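ABC transporter substrate binding protein (Ribose) (Agrobacterium vitis S4, PDB 4WT7) probably serves as the sugar-binding component of an ABC transporter, holding a polyol such as D-allitol in the cleft between two alpha/beta lobes. Local coordinates at residues L127-T131 with Q281-N285; D90-L96 with I114-D120; A202-T207 with G232-L237; V156-F161 with E190-I195. All blocks are in the same frame, centred on the assembly; numbering follows the deposited sequence.

How the contacts relate
The four contacts illustrate how a periplasmic binding protein is built from two similar lobes with a ligand held between them. Contacts 1 and 2 share one lobe: strands 116-119 and 129-131 are neighbours in its parallel sheet, and the two centres lie about 8 Å apart. Contacts 3 and 4 belong to the other lobe, with centres about 12 Å apart, and meet where helix 198-212 packs on Phe158 of strand 153-158. Contact 2 comes first along the chain; contacts 4 and 3 then follow, both within the long span between the segments of contact 1. The chain thus returns to its first lobe through helix 275-290, while contacts 2 and 4 approach the D-allitol from opposite lobes.

Contact 1 of 4, residues L127-T131 with Q281-N285; sequences LNNST and QAIQN
Asn128 and Asn285 meet at about a right angle, their amide planes turned 71° apart, and the packing of a strand against a helix is here done by polar side chains. Asn285 ND2 donates a hydrogen bond to Asn128 OD1 at 3.0 Å. The bond is nearly straight, and the acceptor lies in the plane of the donating amide, yet the donor stands above the carbonyl plane of Asn128 and so does not follow a lone pair. The CB bond of Asn128 already heads for the helix, and a CG anti to the backbone N (chi1 169°) carries the amide on to Asn285.

Further along, Gln281 repeats the scheme. Its chain runs extended beyond CG, and NE2 donates a hydrogen bond to Ser130 OG at 3.0 Å, with the hydroxyl oxygen lying in the amide plane. That same OG rests against the helix backbone, 3.7 Å from Ala282 CA.

Ser299 OG of strand 298-300 and, just ahead of that strand, the carbonyl of Pro296 are hydrogen-bonded to Asn128 ND2. The buried Asn128 amide therefore has partners at both its oxygen and its nitrogen, and the directional bonds probably help set how helix 275-290 lies along the strand.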
loop_
_atom_site.group_PDB
_atom_site.type_symbol
_atom_site.label_atom_id
_atom_site.label_comp_id
_atom_site.label_asym_id
_atom_site.label_seq_id
_atom_site.Cartn_x
_atom_site.Cartn_y
_atom_site.Cartn_z
ATOM N N LEU A 127 9.464 7.582 14.827
ATOM C CA LEU A 127 10.556 8.523 14.535
ATOM C C LEU A 127 10.741 8.743 13.044
ATOM O O LEU A 127 11.305 9.754 12.610
ATOM C CB LEU A 127 11.873 7.984 15.093
ATOM C CG LEU A 127 11.822 8.032 16.626
ATOM C CD1 LEU A 127 12.873 7.145 17.258
ATOM C CD2 LEU A 127 11.963 9.463 17.033
ATOM N N ASN A 128 10.289 7.786 12.247
ATOM C CA ASN A 128 10.469 7.918 10.831
ATOM C C ASN A 128 9.588 6.922 10.081
ATOM O O ASN A 128 9.577 5.733 10.392
ATOM C CB ASN A 128 11.958 7.706 10.514
ATOM C CG ASN A 128 12.230 7.555 9.036
ATOM O OD1 ASN A 128 12.412 6.439 8.534
ATOM N ND2 ASN A 128 12.235 8.659 8.331
ATOM N N ASN A 129 8.826 7.451 9.138
ATOM C CA ASN A 129 7.863 6.662 8.348
ATOM C C ASN A 129 8.413 6.624 6.932
ATOM O O ASN A 129 8.539 7.681 6.275
ATOM C CB ASN A 129 6.463 7.327 8.390
ATOM C CG ASN A 129 5.422 6.588 7.552
ATOM O OD1 ASN A 129 5.575 5.385 7.239
ATOM N ND2 ASN A 129 4.374 7.313 7.141
ATOM N N SER A 130 8.847 5.428 6.517
ATOM C CA SER A 130 9.219 5.160 5.129
ATOM C C SER A 130 7.960 4.834 4.329
ATOM O O SER A 130 7.222 3.919 4.663
ATOM C CB SER A 130 10.216 3.995 5.025
ATOM O OG SER A 130 11.435 4.284 5.671
ATOM N N THR A 131 7.724 5.595 3.269
ATOM C CA THR A 131 6.456 5.551 2.595
ATOM C C THR A 131 6.654 6.227 1.254
ATOM O O THR A 131 7.560 7.050 1.120
ATOM C CB THR A 131 5.368 6.278 3.446
ATOM O OG1 THR A 131 4.073 6.054 2.901
ATOM C CG2 THR A 131 5.602 7.801 3.496
ATOM N N GLN A 281 15.236 0.956 3.114
ATOM C CA GLN A 281 15.340 2.288 3.664
ATOM C C GLN A 281 15.054 2.311 5.152
ATOM O O GLN A 281 15.796 2.935 5.939
ATOM C CB GLN A 281 14.381 3.230 2.976
ATOM C CG GLN A 281 14.831 4.654 3.152
ATOM C CD GLN A 281 13.809 5.629 2.661
ATOM O OE1 GLN A 281 14.083 6.414 1.749
ATOM N NE2 GLN A 281 12.617 5.608 3.273
ATOM N N ALA A 282 13.977 1.636 5.549
ATOM C CA ALA A 282 13.605 1.629 6.966
ATOM C C ALA A 282 14.811 1.168 7.804
ATOM O O ALA A 282 15.181 1.825 8.766
ATOM C CB ALA A 282 12.395 0.737 7.223
ATOM N N ILE A 283 15.424 0.049 7.411
ATOM C CA ILE A 283 16.555 -0.496 8.156
ATOM C C ILE A 283 17.813 0.390 8.060
ATOM O O ILE A 283 18.554 0.558 9.046
ATOM C CB ILE A 283 16.883 -1.926 7.729
ATOM C CG1 ILE A 283 15.637 -2.804 7.817
ATOM C CG2 ILE A 283 17.911 -2.499 8.645
ATOM C CD1 ILE A 283 14.866 -2.651 9.143
ATOM N N GLN A 284 18.060 0.955 6.888
ATOM C CA GLN A 284 19.105 1.953 6.753
ATOM C C GLN A 284 18.856 3.036 7.800
ATOM O O GLN A 284 19.784 3.456 8.495
ATOM C CB GLN A 284 19.144 2.577 5.342
ATOM C CG GLN A 284 19.834 1.706 4.257
ATOM C CD GLN A 284 21.373 1.665 4.385
ATOM O OE1 GLN A 284 22.048 2.699 4.311
ATOM N NE2 GLN A 284 21.925 0.466 4.573
ATOM N N ASN A 285 17.595 3.480 7.917
ATOM C CA ASN A 285 17.289 4.573 8.821
ATOM C C ASN A 285 17.406 4.157 10.291
ATOM O O ASN A 285 17.776 4.968 11.142
ATOM C CB ASN A 285 15.933 5.221 8.489
ATOM C CG ASN A 285 16.011 6.102 7.255
ATOM O OD1 ASN A 285 17.088 6.295 6.686
ATOM N ND2 ASN A 285 14.881 6.631 6.823
#

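Contact 2 of 4, residues D90-L96 with I114-D120; sequences DAIVQLL and IPVLTID. With X9X (D-allitol), chain C.
Strands 91-95 and 116-119 run parallel, 21° apart, and are joined by five backbone hydrogen bonds that alternate in direction, from Ile92 N to Pro115 O at one end to Leu96 N to Ile119 O (2.9 Å) at the other.

Side chains pair on both faces of the sheet. On the face of Val93 and Leu95, Leu95 CD1 presses on Ile119 CG2 at 3.4 Å, tighter than usual van der Waals contact, and Val93 CG1 lies near both Leu117 CB and Ile119 CD1. Helix 275-290 covers this side with Ala282 and Val286. On the face of Ile92 and Gln94, Ile92 CG1 meets Ile114 CG2 at 3.8 Å, beside helix 74-87. Gln94 bends back at chi2 (61°), so NE2 donates to Leu96 O at 2.9 Å, while OE1 accepts a hydrogen bond from Ser38 OG; the amide thus ties the end of its own strand to the neighbouring one.

Beyond the strands, Leu96 and Asp120 lie side by side and point the same way, with Leu96 CD2 3.4 Å from Asp120 CB. Both reach D-allitol: Leu96 CD1 comes within 3.4 Å of ligand OAE, and Asp120 OD2 accepts a hydrogen bond from ligand OAB, whose very short modelled length of 2.4 Å is doubtful. Thr131 OG1 holds the other carboxylate oxygen, OD1, and so positions the group.

With helix 99-111 between its strands, this is a beta-alpha-beta unit of a Rossmann-like lobe, whose C-terminal strand ends carry ligand-binding residues, as is usual in periplasmic sugar-binding proteins.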
loop_
_atom_site.group_PDB
_atom_site.type_symbol
_atom_site.label_atom_id
_atom_site.label_comp_id
_atom_site.label_asym_id
_atom_site.label_seq_id
_atom_site.Cartn_x
_atom_site.Cartn_y
_atom_site.Cartn_z
ATOM N N ASP A 90 16.784 -3.144 20.232
ATOM C CA ASP A 90 17.340 -1.819 20.002
ATOM C C ASP A 90 16.444 -0.899 19.178
ATOM O O ASP A 90 16.581 0.326 19.230
ATOM C CB ASP A 90 18.721 -1.974 19.414
ATOM C CG ASP A 90 19.632 -2.719 20.358
ATOM O OD1 ASP A 90 19.965 -2.138 21.419
ATOM O OD2 ASP A 90 19.963 -3.888 20.075
ATOM N N ALA A 91 15.510 -1.488 18.424
ATOM C CA ALA A 91 14.493 -0.718 17.730
ATOM C C ALA A 91 13.361 -1.672 17.300
ATOM O O ALA A 91 13.545 -2.907 17.273
ATOM C CB ALA A 91 15.096 0.007 16.520
ATOM N N ILE A 92 12.184 -1.113 17.017
ATOM C CA ILE A 92 11.117 -1.883 16.397
ATOM C C ILE A 92 10.676 -1.186 15.110
ATOM O O ILE A 92 10.524 0.041 15.097
ATOM C CB ILE A 92 9.922 -1.992 17.350
ATOM C CG1 ILE A 92 10.307 -2.830 18.564
ATOM C CG2 ILE A 92 8.711 -2.570 16.647
ATOM C CD1 ILE A 92 9.257 -2.858 19.682
ATOM N N VAL A 93 10.476 -1.943 14.025
ATOM C CA VAL A 93 9.934 -1.350 12.799
ATOM C C VAL A 93 8.595 -2.004 12.529
ATOM O O VAL A 93 8.494 -3.236 12.474
ATOM C CB VAL A 93 10.828 -1.564 11.514
ATOM C CG1 VAL A 93 10.352 -0.643 10.397
ATOM C CG2 VAL A 93 12.273 -1.307 11.799
ATOM N N GLN A 94 7.570 -1.189 12.360
ATOM C CA GLN A 94 6.227 -1.699 12.107
ATOM C C GLN A 94 5.804 -1.404 10.689
ATOM O O GLN A 94 5.824 -0.260 10.230
ATOM C CB GLN A 94 5.223 -1.098 13.099
ATOM C CG GLN A 94 3.767 -1.387 12.781
ATOM C CD GLN A 94 3.488 -2.868 12.803
ATOM O OE1 GLN A 94 4.046 -3.608 13.630
ATOM N NE2 GLN A 94 2.617 -3.319 11.916
ATOM N N LEU A 95 5.405 -2.457 10.006
ATOM C CA LEU A 95 5.008 -2.373 8.608
ATOM C C LEU A 95 3.477 -2.514 8.467
ATOM O O LEU A 95 2.903 -3.572 8.740
ATOM C CB LEU A 95 5.732 -3.461 7.791
ATOM C CG LEU A 95 5.235 -3.710 6.368
ATOM C CD1 LEU A 95 5.426 -2.483 5.501
ATOM C CD2 LEU A 95 5.948 -4.896 5.764
ATOM N N LEU A 96 2.848 -1.438 8.008
ATOM C CA LEU A 96 1.422 -1.413 7.723
ATOM C C LEU A 96 0.603 -1.660 8.981
ATOM O O LEU A 96 1.118 -1.654 10.116
ATOM C CB LEU A 96 1.073 -2.386 6.572
ATOM C CG LEU A 96 1.508 -1.851 5.198
ATOM C CD1 LEU A 96 1.534 -2.912 4.052
ATOM C CD2 LEU A 96 0.642 -0.668 4.832
ATOM N N ILE A 114 12.111 2.308 23.618
ATOM C CA ILE A 114 12.445 1.650 22.354
ATOM C C ILE A 114 12.110 2.541 21.177
ATOM O O ILE A 114 10.945 2.875 20.956
ATOM C CB ILE A 114 11.657 0.312 22.193
ATOM C CG1 ILE A 114 11.901 -0.598 23.398
ATOM C CG2 ILE A 114 12.058 -0.445 20.926
ATOM C CD1 ILE A 114 10.854 -1.684 23.514
ATOM N N PRO A 115 13.136 2.906 20.394
ATOM C CA PRO A 115 12.968 3.614 19.136
ATOM C C PRO A 115 12.016 2.839 18.190
ATOM O O PRO A 115 12.189 1.621 17.969
ATOM C CB PRO A 115 14.377 3.615 18.545
ATOM C CG PRO A 115 15.262 3.451 19.671
ATOM C CD PRO A 115 14.548 2.590 20.653
ATOM N N VAL A 116 11.042 3.561 17.635
ATOM C CA VAL A 116 10.086 2.996 16.704
ATOM C C VAL A 116 10.219 3.683 15.369
ATOM O O VAL A 116 10.248 4.908 15.306
ATOM C CB VAL A 116 8.653 3.210 17.236
ATOM C CG1 VAL A 116 7.612 2.913 16.148
ATOM C CG2 VAL A 116 8.456 2.364 18.460
ATOM N N LEU A 117 10.367 2.892 14.307
ATOM C CA LEU A 117 10.208 3.377 12.944
ATOM C C LEU A 117 9.073 2.632 12.258
ATOM O O LEU A 117 8.669 1.560 12.691
ATOM C CB LEU A 117 11.497 3.194 12.120
ATOM C CG LEU A 117 12.626 4.164 12.476
ATOM C CD1 LEU A 117 13.251 3.779 13.850
ATOM C CD2 LEU A 117 13.681 4.220 11.367
ATOM N N THR A 118 8.543 3.198 11.188
ATOM C CA THR A 118 7.477 2.516 10.474
ATOM C C THR A 118 7.662 2.498 8.954
ATOM O O THR A 118 8.465 3.229 8.390
ATOM C CB THR A 118 6.121 3.151 10.790
ATOM O OG1 THR A 118 6.200 4.552 10.532
ATOM C CG2 THR A 118 5.719 2.944 12.249
ATOM N N ILE A 119 6.892 1.633 8.315
ATOM C CA ILE A 119 6.656 1.669 6.874
ATOM C C ILE A 119 5.146 1.761 6.655
ATOM O O ILE A 119 4.382 0.924 7.143
ATOM C CB ILE A 119 7.255 0.438 6.173
ATOM C CG1 ILE A 119 8.767 0.406 6.430
ATOM C CG2 ILE A 119 6.923 0.456 4.660
ATOM C CD1 ILE A 119 9.407 -0.903 6.190
ATOM N N ASP A 120 4.737 2.801 5.945
ATOM C CA ASP A 120 3.331 3.066 5.673
ATOM C C ASP A 120 2.501 3.195 6.949
ATOM O O ASP A 120 1.398 2.662 7.036
ATOM C CB ASP A 120 2.729 1.979 4.774
ATOM C CG ASP A 120 3.076 2.162 3.338
ATOM O OD1 ASP A 120 3.550 3.255 2.973
ATOM O OD2 ASP A 120 2.837 1.200 2.563
HETATM O OAA X9X C . -3.203 -1.860 3.569
HETATM C CAG X9X C . -3.384 -2.469 2.341
HETATM C CAI X9X C . -2.415 -2.165 1.246
HETATM O OAC X9X C . -2.576 -0.859 0.746
HETATM C CAK X9X C . -1.010 -2.498 1.654
HETATM O OAE X9X C . -1.053 -3.800 2.094
HETATM C CAL X9X C . -0.053 -2.482 0.460
HETATM O OAF X9X C . -0.486 -3.331 -0.546
HETATM C CAJ X9X C . 0.333 -1.125 -0.093
HETATM O OAD X9X C . -0.600 -0.585 -0.964
HETATM C CAH X9X C . 0.747 -0.090 0.933
HETATM O OAB X9X C . 1.677 0.870 0.481
#

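Contact 3 of 4, residues A202-T207 with G232-L237; sequences AFAQVT and GATQAL
With CG anti to the backbone N (chi1 -173°), the Phe203 ring swings across to helix 227-240 and lies against Ala236 and Gln235. Val206 takes a similar first torsion (chi1 174°), which splits its two methyls between partners: CG1 touches Ala236 CB, and CG2 sits 3.9 Å from Ala233 CB.

Ala236 is met on several sides. Its CB stands over one face of the Phe203 ring in a CH-pi contact, 4.1 Å from the centroid and offset toward the rim, and also lies 3.4 Å from Phe203 O. Gln235 CB comes to the edge of the same ring, in its plane. Thr207 OG1 closes in on the alanine methyl as well, while donating to Phe203 O at 2.7 Å; that carbonyl takes the Thr207 backbone N-H from the opposite face of its plane.

Small residues line the close approach: Ala202, Ala233, Ala236 and Gly232, where a CB would collide with Ala202 CB. Phe203 CA and Gly232 CA are 4.4 Å apart, and the segment axes pass at 7.5 Å, crossing at -49°.

Below this interface lies the lobe's mixed sheet: Ala202 and Val206 rest on Phe158 of strand 153-158, and Val206 and Leu237 share Ile222 of strand 221-224. The two helices are thus neighbours in a single helical layer over one sheet face.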
loop_
_atom_site.group_PDB
_atom_site.type_symbol
_atom_site.label_atom_id
_atom_site.label_comp_id
_atom_site.label_asym_id
_atom_site.label_seq_id
_atom_site.Cartn_x
_atom_site.Cartn_y
_atom_site.Cartn_z
ATOM N N ALA A 202 -13.204 -9.276 -4.404
ATOM C CA ALA A 202 -13.310 -8.102 -5.249
ATOM C C ALA A 202 -14.049 -8.492 -6.551
ATOM O O ALA A 202 -14.947 -7.780 -7.032
ATOM C CB ALA A 202 -11.905 -7.537 -5.549
ATOM N N PHE A 203 -13.690 -9.648 -7.085
ATOM C CA PHE A 203 -14.400 -10.224 -8.224
ATOM C C PHE A 203 -15.937 -10.304 -7.993
ATOM O O PHE A 203 -16.745 -9.889 -8.836
ATOM C CB PHE A 203 -13.845 -11.615 -8.473
ATOM C CG PHE A 203 -14.360 -12.252 -9.711
ATOM C CD1 PHE A 203 -15.570 -12.910 -9.702
ATOM C CD2 PHE A 203 -13.640 -12.177 -10.875
ATOM C CE1 PHE A 203 -16.045 -13.504 -10.847
ATOM C CE2 PHE A 203 -14.105 -12.753 -12.027
ATOM C CZ PHE A 203 -15.305 -13.416 -12.021
ATOM N N ALA A 204 -16.330 -10.848 -6.840
ATOM C CA ALA A 204 -17.742 -11.034 -6.491
ATOM C C ALA A 204 -18.466 -9.693 -6.325
ATOM O O ALA A 204 -19.569 -9.500 -6.819
ATOM C CB ALA A 204 -17.857 -11.879 -5.190
ATOM N N GLN A 205 -17.828 -8.748 -5.632
ATOM C CA GLN A 205 -18.428 -7.435 -5.410
ATOM C C GLN A 205 -18.632 -6.666 -6.718
ATOM O O GLN A 205 -19.708 -6.088 -6.961
ATOM C CB GLN A 205 -17.559 -6.623 -4.443
ATOM C CG GLN A 205 -17.582 -7.155 -3.022
ATOM C CD GLN A 205 -17.260 -6.056 -2.032
ATOM O OE1 GLN A 205 -18.030 -5.111 -1.890
ATOM N NE2 GLN A 205 -16.112 -6.149 -1.384
ATOM N N VAL A 206 -17.609 -6.672 -7.569
ATOM C CA VAL A 206 -17.729 -6.032 -8.858
ATOM C C VAL A 206 -18.773 -6.773 -9.693
ATOM O O VAL A 206 -19.646 -6.144 -10.301
ATOM C CB VAL A 206 -16.381 -5.967 -9.601
ATOM C CG1 VAL A 206 -16.560 -5.415 -11.019
ATOM C CG2 VAL A 206 -15.408 -5.109 -8.839
ATOM N N THR A 207 -18.725 -8.104 -9.715
ATOM C CA THR A 207 -19.749 -8.844 -10.464
ATOM C C THR A 207 -21.150 -8.433 -10.005
ATOM O O THR A 207 -22.051 -8.213 -10.817
ATOM C CB THR A 207 -19.638 -10.348 -10.294
ATOM O OG1 THR A 207 -18.390 -10.797 -10.808
ATOM C CG2 THR A 207 -20.757 -11.058 -11.074
ATOM N N GLY A 232 -8.913 -8.463 -8.959
ATOM C CA GLY A 232 -10.270 -8.990 -8.910
ATOM C C GLY A 232 -11.274 -8.243 -9.789
ATOM O O GLY A 232 -12.026 -8.854 -10.545
ATOM N N ALA A 233 -11.300 -6.922 -9.645
ATOM C CA ALA A 233 -12.122 -6.034 -10.453
ATOM C C ALA A 233 -11.960 -6.287 -11.954
ATOM O O ALA A 233 -12.947 -6.454 -12.666
ATOM C CB ALA A 233 -11.773 -4.584 -10.127
ATOM N N THR A 234 -10.710 -6.295 -12.403
ATOM C CA THR A 234 -10.375 -6.402 -13.816
ATOM C C THR A 234 -10.901 -7.729 -14.368
ATOM O O THR A 234 -11.590 -7.775 -15.398
ATOM C CB THR A 234 -8.844 -6.264 -13.987
ATOM O OG1 THR A 234 -8.447 -5.000 -13.447
ATOM C CG2 THR A 234 -8.423 -6.345 -15.451
ATOM N N GLN A 235 -10.613 -8.802 -13.644
ATOM C CA GLN A 235 -11.134 -10.102 -14.010
ATOM C C GLN A 235 -12.659 -10.087 -14.119
ATOM O O GLN A 235 -13.195 -10.636 -15.085
ATOM C CB GLN A 235 -10.708 -11.150 -12.991
ATOM C CG GLN A 235 -9.218 -11.368 -12.932
ATOM C CD GLN A 235 -8.796 -12.155 -11.697
ATOM O OE1 GLN A 235 -9.626 -12.508 -10.868
ATOM N NE2 GLN A 235 -7.500 -12.427 -11.575
ATOM N N ALA A 236 -13.354 -9.472 -13.149
ATOM C CA ALA A 236 -14.816 -9.510 -13.167
ATOM C C ALA A 236 -15.324 -8.766 -14.403
ATOM O O ALA A 236 -16.302 -9.181 -15.007
ATOM C CB ALA A 236 -15.428 -8.920 -11.861
ATOM N N LEU A 237 -14.640 -7.698 -14.811
ATOM C CA LEU A 237 -15.033 -6.995 -16.029
ATOM C C LEU A 237 -14.945 -7.906 -17.263
ATOM O O LEU A 237 -15.859 -7.918 -18.114
ATOM C CB LEU A 237 -14.180 -5.757 -16.262
ATOM C CG LEU A 237 -14.282 -4.667 -15.188
ATOM C CD1 LEU A 237 -13.291 -3.595 -15.475
ATOM C CD2 LEU A 237 -15.711 -4.087 -15.090
#

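Contact 4 of 4, residues V156-F161 with E190-I195; sequences VVFNGF and ELRDVI
Leu191 is gripped through its backbone from both directions: its N donates to Val157 O, and its O receives Asn159 N at 2.9 Å. These two nearly linear bonds form a single bridge between the end of strand 153-158 and the loop 190-195.

Side-chain hydrogen bonds extend the join. Asn159 ND2 reaches the syn side of Glu190 OE1 at 2.9 Å, with the amide and carboxylate planes 68° apart; Tyr171 OH holds the other oxygen, OE2. Asp193, whose CG sits between its backbone N and carbonyl carbon (chi1 34°), accepts a bent hydrogen bond (133° at the hydrogen) from Gly160 N on the syn side of OD1, at 2.8 Å. Its OD2 is hydrogen-bonded to Trp226 NE1, a residue of the ligand pocket, accepts from a water that also donates to Phe158 O, and faces the edge of the Phe161 ring. A second water links Gly160 O with Asp193 O.

Apolar contacts complete the join. Leu191 CD1 lies over one face of the Phe158 ring, 4.1 Å from its centroid, and also touches Val156 CG1 at 3.5 Å. Phe161 CZ meets Ile195 CD1 at 3.5 Å.

Strand 153-158 bonds to strand 221-224 on one side, while Ile209 of helix 198-212 packs on Val156 and helix 165-178 on Val157. Past the strand end, the side chain of Phe161 comes within about 4 Å of D-allitol and meets the Trp226 ring at about 90°, so the joined loops border the cleft.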
loop_
_atom_site.group_PDB
_atom_site.type_symbol
_atom_site.label_atom_id
_atom_site.label_comp_id
_atom_site.label_asym_id
_atom_site.label_seq_id
_atom_site.Cartn_x
_atom_site.Cartn_y
_atom_site.Cartn_z
ATOM N N VAL A 156 -16.757 3.306 -9.396
ATOM C CA VAL A 156 -16.914 2.414 -8.282
ATOM C C VAL A 156 -15.605 2.484 -7.507
ATOM O O VAL A 156 -14.495 2.429 -8.083
ATOM C CB VAL A 156 -17.173 0.962 -8.739
ATOM C CG1 VAL A 156 -17.229 0.029 -7.549
ATOM C CG2 VAL A 156 -18.460 0.847 -9.573
ATOM N N VAL A 157 -15.720 2.618 -6.201
ATOM C CA VAL A 157 -14.549 2.882 -5.384
ATOM C C VAL A 157 -14.471 1.799 -4.326
ATOM O O VAL A 157 -15.485 1.532 -3.666
ATOM C CB VAL A 157 -14.673 4.257 -4.667
ATOM C CG1 VAL A 157 -13.844 4.258 -3.436
ATOM C CG2 VAL A 157 -14.301 5.420 -5.588
ATOM N N PHE A 158 -13.305 1.166 -4.182
ATOM C CA PHE A 158 -13.012 0.260 -3.060
ATOM C C PHE A 158 -12.253 1.086 -2.023
ATOM O O PHE A 158 -11.156 1.594 -2.313
ATOM C CB PHE A 158 -12.095 -0.904 -3.485
ATOM C CG PHE A 158 -12.810 -2.068 -4.188
ATOM C CD1 PHE A 158 -13.432 -3.082 -3.454
ATOM C CD2 PHE A 158 -12.795 -2.174 -5.572
ATOM C CE1 PHE A 158 -14.063 -4.160 -4.101
ATOM C CE2 PHE A 158 -13.421 -3.242 -6.218
ATOM C CZ PHE A 158 -14.036 -4.242 -5.481
ATOM N N ASN A 159 -12.818 1.214 -0.823
ATOM C CA ASN A 159 -12.229 2.067 0.203
ATOM C C ASN A 159 -12.360 1.368 1.543
ATOM O O ASN A 159 -13.030 1.863 2.448
ATOM C CB ASN A 159 -12.913 3.441 0.181
ATOM C CG ASN A 159 -12.328 4.431 1.196
ATOM O OD1 ASN A 159 -11.148 4.371 1.570
ATOM N ND2 ASN A 159 -13.169 5.346 1.655
ATOM N N GLY A 160 -11.743 0.183 1.653
ATOM C CA GLY A 160 -11.885 -0.656 2.835
ATOM C C GLY A 160 -10.702 -0.582 3.790
ATOM O O GLY A 160 -10.656 -1.273 4.803
ATOM N N PHE A 161 -9.714 0.233 3.457
ATOM C CA PHE A 161 -8.541 0.358 4.318
ATOM C C PHE A 161 -8.216 1.819 4.633
ATOM O O PHE A 161 -7.035 2.221 4.686
ATOM C CB PHE A 161 -7.347 -0.370 3.699
ATOM C CG PHE A 161 -7.543 -1.877 3.626
ATOM C CD1 PHE A 161 -8.178 -2.454 2.538
ATOM C CD2 PHE A 161 -7.132 -2.695 4.671
ATOM C CE1 PHE A 161 -8.373 -3.809 2.482
ATOM C CE2 PHE A 161 -7.323 -4.058 4.627
ATOM C CZ PHE A 161 -7.962 -4.620 3.524
ATOM N N GLU A 190 -19.837 2.955 -1.332
ATOM C CA GLU A 190 -18.466 2.619 -1.693
ATOM C C GLU A 190 -18.339 1.160 -1.313
ATOM O O GLU A 190 -19.051 0.692 -0.425
ATOM C CB GLU A 190 -17.442 3.491 -0.906
ATOM C CG GLU A 190 -17.414 4.940 -1.376
ATOM C CD GLU A 190 -16.376 5.837 -0.708
ATOM O OE1 GLU A 190 -15.764 5.460 0.322
ATOM O OE2 GLU A 190 -16.177 6.951 -1.248
ATOM N N LEU A 191 -17.449 0.429 -1.975
ATOM C CA LEU A 191 -17.243 -0.962 -1.624
ATOM C C LEU A 191 -16.132 -1.083 -0.602
ATOM O O LEU A 191 -15.260 -0.226 -0.508
ATOM C CB LEU A 191 -16.883 -1.774 -2.864
ATOM C CG LEU A 191 -17.897 -1.686 -3.997
ATOM C CD1 LEU A 191 -17.484 -2.548 -5.181
ATOM C CD2 LEU A 191 -19.311 -2.070 -3.500
ATOM N N ARG A 192 -16.145 -2.168 0.155
ATOM C CA ARG A 192 -15.083 -2.412 1.095
ATOM C C ARG A 192 -14.296 -3.638 0.666
ATOM O O ARG A 192 -14.801 -4.762 0.716
ATOM C CB ARG A 192 -15.655 -2.507 2.515
ATOM C CG ARG A 192 -16.041 -1.102 3.092
ATOM C CD ARG A 192 -16.775 -1.250 4.418
ATOM N NE ARG A 192 -17.966 -2.070 4.221
ATOM C CZ ARG A 192 -18.611 -2.729 5.176
ATOM N NH1 ARG A 192 -18.198 -2.661 6.442
ATOM N NH2 ARG A 192 -19.680 -3.453 4.850
ATOM N N ASP A 193 -13.069 -3.395 0.183
ATOM C CA ASP A 193 -12.179 -4.477 -0.188
ATOM C C ASP A 193 -11.743 -5.144 1.075
ATOM O O ASP A 193 -11.859 -4.560 2.174
ATOM C CB ASP A 193 -10.937 -4.026 -1.027
ATOM C CG ASP A 193 -10.406 -2.633 -0.651
ATOM O OD1 ASP A 193 -11.210 -1.750 -0.286
ATOM O OD2 ASP A 193 -9.166 -2.408 -0.765
ATOM N N VAL A 194 -11.252 -6.370 0.942
ATOM C CA VAL A 194 -10.855 -7.131 2.129
ATOM C C VAL A 194 -9.499 -7.790 1.993
ATOM O O VAL A 194 -8.983 -7.972 0.897
ATOM C CB VAL A 194 -11.860 -8.271 2.437
ATOM C CG1 VAL A 194 -13.141 -7.719 3.045
ATOM C CG2 VAL A 194 -12.133 -9.086 1.180
ATOM N N ILE A 195 -8.948 -8.182 3.135
ATOM C CA ILE A 195 -7.798 -9.086 3.169
ATOM C C ILE A 195 -8.043 -10.051 4.310
ATOM O O ILE A 195 -8.470 -9.639 5.360
ATOM C CB ILE A 195 -6.494 -8.340 3.487
ATOM C CG1 ILE A 195 -6.120 -7.409 2.342
ATOM C CG2 ILE A 195 -5.328 -9.309 3.719
ATOM C CD1 ILE A 195 -5.073 -6.423 2.761
HETATM O O HOH W 1 -8.952 0.080 -1.535
HETATM O O HOH W 2 -11.227 -4.122 4.797
#